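Local coordinates for protein LysR family transcriptional regulator (Vibrio vulnificus, PDB 5B7H) that probably regulates transcription as a DNA-binding LysR-type factor of the OxyR kind, of which this chain is the regulatory domain that follows the DNA-binding part, at residues D88-V93 and Q188-D193; V104-D109 and V181-P186. The protein carries 1 engineered substitution. All blocks are in the same frame, centred on the assembly; numbering follows the deposited sequence. Where two conformers were deposited one is given.

Contact 1: residues D88-V93 and Q188-D193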
ATOM      1  N   ASP A  88       0.057 -16.901   9.120  1.00 13.19           N
ATOM      2  CA  ASP A  88      -0.243 -16.420   7.776  1.00 10.91           C
ATOM      3  C   ASP A  88       0.734 -17.142   6.855  1.00  9.58           C
ATOM      4  O   ASP A  88       1.938 -16.865   6.895  1.00 10.44           O
ATOM      5  CB  ASP A  88      -0.021 -14.896   7.793  1.00  9.99           C
ATOM      6  CG  ASP A  88      -0.354 -14.167   6.468  1.00 13.72           C
ATOM      7  OD1 ASP A  88      -1.222 -14.615   5.671  1.00 11.94           O
ATOM      8  OD2 ASP A  88       0.278 -13.085   6.296  1.00 12.45           O
ATOM      9  N   PRO A  89       0.282 -18.101   6.073  1.00 11.10           N
ATOM     10  CA  PRO A  89       1.187 -18.865   5.211  1.00  9.26           C
ATOM     11  C   PRO A  89       1.878 -18.006   4.165  1.00 12.33           C
ATOM     12  O   PRO A  89       1.345 -16.986   3.730  1.00 12.09           O
ATOM     13  CB  PRO A  89       0.260 -19.876   4.526  1.00 15.49           C
ATOM     14  CG  PRO A  89      -0.871 -19.998   5.441  1.00 14.69           C
ATOM     15  CD  PRO A  89      -1.084 -18.625   6.054  1.00 11.22           C
ATOM     16  N   PHE A  90       3.046 -18.479   3.702  1.00 12.15           N
ATOM     17  CA  PHE A  90       3.749 -17.871   2.577  1.00 12.38           C
ATOM     18  C   PHE A  90       3.507 -18.696   1.322  1.00 11.54           C
ATOM     19  O   PHE A  90       3.431 -19.940   1.371  1.00 14.15           O
ATOM     20  CB  PHE A  90       5.257 -17.848   2.828  1.00 13.09           C
ATOM     21  CG  PHE A  90       5.696 -16.799   3.808  1.00 14.05           C
ATOM     22  CD1 PHE A  90       6.341 -17.128   4.958  1.00 10.96           C
ATOM     23  CD2 PHE A  90       5.452 -15.463   3.553  1.00 15.76           C
ATOM     24  CE1 PHE A  90       6.746 -16.138   5.870  1.00 12.15           C
ATOM     25  CE2 PHE A  90       5.865 -14.486   4.473  1.00 19.88           C
ATOM     26  CZ  PHE A  90       6.519 -14.839   5.617  1.00 17.65           C
ATOM     27  N   LYS A  91       3.399 -18.007   0.201  1.00 10.50           N
ATOM     28  CA  LYS A  91       3.433 -18.660  -1.097  1.00 12.47           C
ATOM     29  C   LYS A  91       4.499 -17.977  -1.934  1.00 12.67           C
ATOM     30  O   LYS A  91       5.022 -16.924  -1.581  1.00 14.57           O
ATOM     31  CB  LYS A  91       2.095 -18.484  -1.807  1.00 12.63           C
ATOM     32  CG  LYS A  91       0.917 -19.167  -1.082  1.00 13.05           C
ATOM     33  CD  LYS A  91       1.065 -20.657  -1.188  1.00 15.16           C
ATOM     34  CE  LYS A  91      -0.288 -21.315  -0.953  1.00 30.22           C
ATOM     35  NZ  LYS A  91      -0.622 -21.205   0.451  1.00 26.53           N
ATOM     36  N   MET A  92       4.866 -18.608  -3.034  1.00 12.39           N
ATOM     37  CA  MET A  92       5.657 -17.919  -4.045  1.00 12.69           C
ATOM     38  C   MET A  92       4.761 -17.578  -5.227  1.00 11.15           C
ATOM     39  O   MET A  92       3.720 -18.199  -5.459  1.00 12.37           O
ATOM     40  CB  MET A  92       6.850 -18.789  -4.479  1.00 13.68           C
ATOM     41  CG  MET A  92       7.756 -19.116  -3.298  1.00 15.74           C
ATOM     42  SD  MET A  92       9.303 -19.902  -3.780  1.00 17.83           S
ATOM     43  CE  MET A  92      10.078 -18.497  -4.616  1.00 19.99           C
ATOM     44  N   VAL A  93       5.169 -16.586  -6.003  0.86 10.42           N
ATOM     45  CA  VAL A  93       4.403 -16.215  -7.182  0.86 11.78           C
ATOM     46  C   VAL A  93       5.363 -16.051  -8.351  0.86 11.42           C
ATOM     47  O   VAL A  93       6.508 -15.628  -8.187  0.86 10.83           O
ATOM     48  CB  VAL A  93       3.565 -14.911  -7.023  0.86 11.86           C
ATOM     49  CG1 VAL A  93       2.359 -15.095  -6.147  0.86 14.28           C
ATOM     50  CG2 VAL A  93       4.461 -13.762  -6.494  0.86 10.68           C
ATOM     51  N   GLN A 188       9.006 -27.527   3.901  1.00 66.28           N
ATOM     52  CA  GLN A 188       7.871 -27.591   4.799  1.00 68.82           C
ATOM     53  C   GLN A 188       6.913 -26.446   4.507  1.00 65.32           C
ATOM     54  O   GLN A 188       7.243 -25.483   3.809  1.00 62.37           O
ATOM     55  CB  GLN A 188       8.352 -27.495   6.247  1.00 76.30           C
ATOM     56  CG  GLN A 188       8.840 -28.810   6.860  1.00 84.11           C
ATOM     57  CD  GLN A 188       9.499 -29.738   5.847  1.00 92.33           C
ATOM     58  OE1 GLN A 188      10.645 -29.522   5.432  1.00 95.25           O
ATOM     59  NE2 GLN A 188       8.772 -30.776   5.437  1.00 92.93           N
ATOM     60  N   GLN A 189       5.698 -26.575   5.036  1.00 62.94           N
ATOM     61  CA  GLN A 189       4.770 -25.457   5.022  1.00 61.02           C
ATOM     62  C   GLN A 189       5.355 -24.341   5.876  1.00 56.11           C
ATOM     63  O   GLN A 189       5.767 -24.562   7.021  1.00 66.72           O
ATOM     64  CB  GLN A 189       3.408 -25.895   5.550  1.00 67.61           C
ATOM     65  CG  GLN A 189       2.525 -26.503   4.460  1.00 75.33           C
ATOM     66  CD  GLN A 189       1.124 -26.826   4.943  1.00 80.96           C
ATOM     67  OE1 GLN A 189       0.938 -27.363   6.039  1.00 83.09           O
ATOM     68  NE2 GLN A 189       0.127 -26.510   4.119  1.00 81.28           N
ATOM     69  N   ALA A 190       5.448 -23.159   5.292  1.00 33.11           N
ATOM     70  CA  ALA A 190       6.100 -22.021   5.905  1.00 21.64           C
ATOM     71  C   ALA A 190       5.090 -20.893   6.072  1.00 16.59           C
ATOM     72  O   ALA A 190       4.137 -20.767   5.300  1.00 15.99           O
ATOM     73  CB  ALA A 190       7.167 -21.503   5.003  1.00 19.94           C
ATOM     74  N   TYR A 191       5.320 -20.070   7.087  1.00 15.56           N
ATOM     75  CA  TYR A 191       4.314 -19.091   7.486  1.00 11.92           C
ATOM     76  C   TYR A 191       4.996 -18.063   8.368  1.00 12.71           C
ATOM     77  O   TYR A 191       6.132 -18.260   8.817  1.00 12.13           O
ATOM     78  CB  TYR A 191       3.178 -19.805   8.241  1.00 14.03           C
ATOM     79  CG  TYR A 191       3.611 -20.426   9.579  1.00 15.67           C
ATOM     80  CD1 TYR A 191       3.976 -21.765   9.641  1.00 25.58           C
ATOM     81  CD2 TYR A 191       3.680 -19.676  10.756  1.00 17.16           C
ATOM     82  CE1 TYR A 191       4.393 -22.328  10.843  1.00 21.71           C
ATOM     83  CE2 TYR A 191       4.099 -20.245  11.987  1.00 21.24           C
ATOM     84  CZ  TYR A 191       4.445 -21.570  12.002  1.00 29.39           C
ATOM     85  OH  TYR A 191       4.851 -22.136  13.199  1.00 35.05           O
ATOM     86  N   ARG A 192       4.255 -16.988   8.680  1.00  9.03           N
ATOM     87  CA  ARG A 192       4.666 -16.009   9.692  1.00  9.71           C
ATOM     88  C   ARG A 192       3.591 -15.965  10.776  1.00 11.14           C
ATOM     89  O   ARG A 192       2.393 -16.088  10.499  1.00 13.34           O
ATOM     90  CB  ARG A 192       4.934 -14.580   9.127  1.00  9.66           C
ATOM     91  CG  ARG A 192       3.713 -14.008   8.400  1.00  8.95           C
ATOM     92  CD  ARG A 192       4.043 -12.627   7.878  1.00  9.10           C
ATOM     93  NE  ARG A 192       2.869 -12.122   7.191  1.00  8.49           N
ATOM     94  CZ  ARG A 192       2.728 -10.866   6.766  1.00  8.38           C
ATOM     95  NH1 ARG A 192       3.689  -9.967   6.956  1.00  9.51           N
ATOM     96  NH2 ARG A 192       1.605 -10.494   6.161  1.00  8.38           N
ATOM     97  N   ASP A 193       4.009 -15.819  12.027  1.00  9.97           N
ATOM     98  CA  ASP A 193       3.075 -15.549  13.115  1.00  7.95           C
ATOM     99  C   ASP A 193       2.606 -14.099  13.049  1.00  9.80           C
ATOM    100  O   ASP A 193       3.349 -13.192  12.664  1.00 10.73           O
ATOM    101  CB  ASP A 193       3.761 -15.742  14.466  1.00 10.20           C
ATOM    102  CG  ASP A 193       3.868 -17.176  14.899  1.00 20.04           C
ATOM    103  OD1 ASP A 193       3.050 -18.056  14.507  1.00 16.73           O
ATOM    104  OD2 ASP A 193       4.806 -17.455  15.709  1.00 21.75           O
TER
HETATM  105  O   HOH W   1       3.525 -22.392   2.860  1.00 59.12           O
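Asp88 OD2 is gripped by two nitrogens of Arg192, at 2.9 Å from NE and 2.9 Å from NH2. The guanidinium presents its NE side, and the oxygen lies in the guanidinium plane; the carboxylate, however, is turned 34° from that plane. Because both donors meet the same oxygen, neither hydrogen bond is straight, the N-H...O angle at NE being 149°. NH2 comes nearly along the C-O axis of OD2, whereas NE arrives on its anti side. Arg192 starts from a chi1 of 57°, its CG between backbone N and carbonyl carbon, and then runs extended to NE, which lays the chain alongside Asp88. OD1 of the carboxylate is bonded to Met168 N at the start of helix 167-171, and Arg192 NH1 to Thr25 OG1, so each end of the salt bridge has a second partner.

Beneath the charges, strands 81-95 and 180-198 run antiparallel in the mixed sheet of the LysR-type substrate-binding domain, which belongs to the periplasmic binding protein fold. Asp88 and Arg192 form a hydrogen-bonded pair, with Asp88 N 2.8 Å from Arg192 O and Arg192 N returning to Asp88 O. Pro89 and Tyr191 follow as a non-hydrogen-bonded pair, CA to CA 3.9 Å. Phe90 N then bonds Ala190 O at 3.0 Å, while the Phe90 ring approaches the 190-192 backbone obliquely, CE1 3.6 Å from Tyr191 C. Further along, water 1 joins Phe90 O to Ala190 N.

Contact 2: residues V104-D109 and V181-P186; sequences VPIKYD and VVIEPP
Pro186 pushes its ring into the angle between Ile106 and Tyr108, and Ile183 meets Val104 and Ile106 farther along; together these two bumps make the contact. The proline CG stands over one face of the Tyr108 ring, 3.7 Å from the centroid and 20° off the ring normal, which meets the geometry of a CH-pi interaction. CG sits off the ring centre, displaced toward the rim, and Pro186 CD comes 3.5 Å from Tyr108 CZ. The same CG also lies 3.3 Å from the carbonyl oxygen Ile106 O, with Ile106 CG2 more distant. Tyr108 reaches this place with its CG anti to the carbonyl carbon (chi1 -64°), which swings the ring round to the proline.

Ile183 fits against the surface formed by Val104 and Ile106. Its CD1 meets Val104 CG2 tip to tip at 3.7 Å, while its CG2 branch touches both Val104 CG1 and Ile106 CG1, each at 3.8 Å. The Ile106 and Ile183 side chains cross at about a right angle. Ile183 was modelled in two conformers, so its packing is described for the one given and is less certain. The peptide before Pro105, between the two hydrophobic partners of Ile183, is cis.

The touching parts of the backbones, Val104 to Tyr108 and Ile183 to Pro186, run 44° apart. The Tyr108 hydroxyl bonds Cys133 O just beyond helix 124-132, while Pro185 and Pro186 pack against Met92 of strand 81-95; the contact thus lays the loop between strand 81-95 and helix 124-132 against the early part of strand 180-198.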
ATOM      1  N   VAL A 104       8.295 -26.252 -11.372  1.00 47.89           N
ATOM      2  CA  VAL A 104       7.520 -26.471 -10.158  1.00 44.40           C
ATOM      3  C   VAL A 104       7.475 -27.976  -9.906  1.00 38.03           C
ATOM      4  O   VAL A 104       7.166 -28.733 -10.826  1.00 38.41           O
ATOM      5  CB  VAL A 104       6.091 -25.907 -10.277  1.00 42.31           C
ATOM      6  CG1 VAL A 104       5.275 -26.239  -9.028  1.00 39.05           C
ATOM      7  CG2 VAL A 104       6.128 -24.385 -10.565  1.00 40.45           C
ATOM      8  N   PRO A 105       7.777 -28.467  -8.684  1.00 32.16           N
ATOM      9  CA  PRO A 105       8.094 -27.698  -7.463  1.00 39.66           C
ATOM     10  C   PRO A 105       9.355 -26.863  -7.607  1.00 36.33           C
ATOM     11  O   PRO A 105      10.304 -27.266  -8.296  1.00 30.58           O
ATOM     12  CB  PRO A 105       8.362 -28.779  -6.404  1.00 39.53           C
ATOM     13  CG  PRO A 105       7.830 -30.035  -6.978  1.00 41.38           C
ATOM     14  CD  PRO A 105       7.944 -29.908  -8.467  1.00 38.95           C
ATOM     15  N   ILE A 106       9.331 -25.693  -6.968  1.00 24.91           N
ATOM     16  CA  ILE A 106      10.488 -24.812  -6.946  1.00 24.57           C
ATOM     17  C   ILE A 106      11.603 -25.466  -6.156  1.00 25.38           C
ATOM     18  O   ILE A 106      11.402 -25.956  -5.042  1.00 28.72           O
ATOM     19  CB  ILE A 106      10.125 -23.465  -6.311  1.00 25.53           C
ATOM     20  CG1 ILE A 106       9.016 -22.809  -7.094  1.00 32.67           C
ATOM     21  CG2 ILE A 106      11.360 -22.543  -6.305  1.00 25.87           C
ATOM     22  CD1 ILE A 106       9.471 -22.461  -8.433  1.00 35.84           C
ATOM     23  N   LYS A 107      12.794 -25.455  -6.725  1.00 25.69           N
ATOM     24  CA  LYS A 107      14.025 -25.777  -6.017  1.00 23.24           C
ATOM     25  C   LYS A 107      14.929 -24.567  -6.220  1.00 24.63           C
ATOM     26  O   LYS A 107      15.188 -24.180  -7.367  1.00 22.76           O
ATOM     27  CB  LYS A 107      14.665 -27.033  -6.617  1.00 27.50           C
ATOM     28  CG  LYS A 107      15.923 -27.482  -5.945  1.00 33.49           C
ATOM     29  CD  LYS A 107      16.525 -28.659  -6.733  1.00 41.83           C
ATOM     30  CE  LYS A 107      17.560 -29.414  -5.923  1.00 53.70           C
ATOM     31  NZ  LYS A 107      18.748 -28.579  -5.621  1.00 55.79           N
ATOM     32  N   TYR A 108      15.383 -23.951  -5.120  1.00 20.21           N
ATOM     33  CA  TYR A 108      16.107 -22.685  -5.261  1.00 18.76           C
ATOM     34  C   TYR A 108      17.357 -22.850  -6.123  1.00 19.74           C
ATOM     35  O   TYR A 108      17.696 -21.947  -6.893  1.00 21.29           O
ATOM     36  CB  TYR A 108      16.517 -22.146  -3.902  1.00 24.87           C
ATOM     37  CG  TYR A 108      15.381 -21.791  -2.994  1.00 24.09           C
ATOM     38  CD1 TYR A 108      14.287 -21.070  -3.453  1.00 21.16           C
ATOM     39  CD2 TYR A 108      15.420 -22.159  -1.662  1.00 20.78           C
ATOM     40  CE1 TYR A 108      13.247 -20.728  -2.588  1.00 18.31           C
ATOM     41  CE2 TYR A 108      14.393 -21.817  -0.785  1.00 19.02           C
ATOM     42  CZ  TYR A 108      13.318 -21.106  -1.254  1.00 22.39           C
ATOM     43  OH  TYR A 108      12.264 -20.787  -0.400  1.00 21.90           O
ATOM     44  N   ASP A 109      18.061 -23.980  -5.990  1.00 22.15           N
ATOM     45  CA  ASP A 109      19.305 -24.184  -6.734  1.00 24.28           C
ATOM     46  C   ASP A 109      19.090 -24.189  -8.241  1.00 30.16           C
ATOM     47  O   ASP A 109      20.043 -23.945  -8.994  1.00 29.79           O
ATOM     48  CB  ASP A 109      19.978 -25.509  -6.330  1.00 27.51           C
ATOM     49  CG  ASP A 109      21.423 -25.586  -6.798  1.00 34.20           C
ATOM     50  OD1 ASP A 109      21.789 -26.575  -7.461  1.00 40.56           O
ATOM     51  OD2 ASP A 109      22.174 -24.606  -6.541  1.00 31.78           O
ATOM     52  N   VAL A 181       0.844 -16.875 -11.138  1.00 11.70           N
ATOM     53  CA  VAL A 181       0.625 -18.253 -10.696  1.00 12.28           C
ATOM     54  C   VAL A 181       1.145 -18.362  -9.278  1.00 13.83           C
ATOM     55  O   VAL A 181       2.255 -17.899  -8.987  1.00 12.38           O
ATOM     56  CB  VAL A 181       1.364 -19.249 -11.602  1.00 14.78           C
ATOM     57  CG1 VAL A 181       1.164 -20.665 -11.064  1.00 17.35           C
ATOM     58  CG2 VAL A 181       0.789 -19.142 -13.035  1.00 20.53           C
ATOM     59  N   VAL A 182       0.353 -18.972  -8.399  1.00 13.71           N
ATOM     60  CA  VAL A 182       0.702 -19.164  -6.997  1.00 13.36           C
ATOM     61  C   VAL A 182       1.264 -20.570  -6.823  1.00 14.58           C
ATOM     62  O   VAL A 182       0.633 -21.559  -7.224  1.00 17.17           O
ATOM     63  CB  VAL A 182      -0.538 -18.959  -6.113  1.00 12.32           C
ATOM     64  CG1 VAL A 182      -0.211 -19.256  -4.664  1.00 15.35           C
ATOM     65  CG2 VAL A 182      -1.013 -17.522  -6.272  1.00 13.40           C
ATOM     66  N   ILE A 183       2.432 -20.644  -6.187  0.51 14.52           N
ATOM     67  CA  ILE A 183       3.196 -21.866  -5.989  0.51 15.23           C
ATOM     68  C   ILE A 183       3.497 -22.016  -4.500  0.51 12.54           C
ATOM     69  O   ILE A 183       3.491 -21.047  -3.740  0.51 14.94           O
ATOM     70  CB  ILE A 183       4.509 -21.828  -6.818  0.51 19.73           C
ATOM     71  CG1 ILE A 183       4.202 -21.520  -8.287  0.51 23.48           C
ATOM     72  CG2 ILE A 183       5.238 -23.145  -6.747  0.51 18.74           C
ATOM     73  CD1 ILE A 183       3.311 -22.567  -8.922  0.51 31.38           C
ATOM     74  N   GLU A 184       3.770 -23.290  -4.075  1.00 15.87           N
ATOM     75  CA  GLU A 184       4.231 -23.486  -2.710  1.00 15.25           C
ATOM     76  C   GLU A 184       5.739 -23.281  -2.642  1.00 14.95           C
ATOM     77  O   GLU A 184       6.459 -23.683  -3.556  1.00 20.32           O
ATOM     78  CB  GLU A 184       3.956 -24.941  -2.287  1.00 18.39           C
ATOM     79  CG  GLU A 184       2.502 -25.205  -2.085  1.00 21.90           C
ATOM     80  CD  GLU A 184       1.942 -24.689  -0.745  1.00 38.15           C
ATOM     81  OE1 GLU A 184       0.732 -24.916  -0.511  1.00 50.95           O
ATOM     82  OE2 GLU A 184       2.685 -24.095   0.089  1.00 34.33           O
ATOM     83  N   PRO A 185       6.234 -22.647  -1.565  1.00 14.98           N
ATOM     84  CA  PRO A 185       7.685 -22.549  -1.377  1.00 15.02           C
ATOM     85  C   PRO A 185       8.263 -23.905  -1.037  1.00 23.58           C
ATOM     86  O   PRO A 185       7.566 -24.778  -0.483  1.00 29.63           O
ATOM     87  CB  PRO A 185       7.819 -21.605  -0.166  1.00 17.51           C
ATOM     88  CG  PRO A 185       6.460 -20.961  -0.001  1.00 29.49           C
ATOM     89  CD  PRO A 185       5.484 -21.986  -0.493  1.00 17.13           C
ATOM     90  N   PRO A 186       9.554 -24.121  -1.313  1.00 27.51           N
ATOM     91  CA  PRO A 186      10.156 -25.450  -1.148  1.00 37.77           C
ATOM     92  C   PRO A 186      10.107 -25.876   0.304  1.00 40.97           C
ATOM     93  O   PRO A 186      10.080 -25.049   1.217  1.00 39.45           O
ATOM     94  CB  PRO A 186      11.613 -25.236  -1.573  1.00 40.23           C
ATOM     95  CG  PRO A 186      11.621 -24.001  -2.376  1.00 28.89           C
ATOM     96  CD  PRO A 186      10.510 -23.143  -1.851  1.00 28.61           C
TER

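How the contacts relate
Contacts 1 and 2 lie 12 Å apart, centre to centre, on the same side of the chain's centre, and share strand 180-198. The early part of that strand serves contact 2 and the later part contact 1, with 88-93 spanning the two: Met92 O is 2.9 Å from Ile183 N, a probable hydrogen bond, and Phe90 O packs 3.4 Å from Pro185 CD. Along the chain, 104-109 and 181-186 both fall between 88-93 and 188-193. Contact 1 is buried, about 11 Å from the chain's centre, with a sulfate ion, probably picked up during crystallisation, about 5 Å from the Arg192 side chain; contact 2 lies at the surface, about 21 Å from that centre.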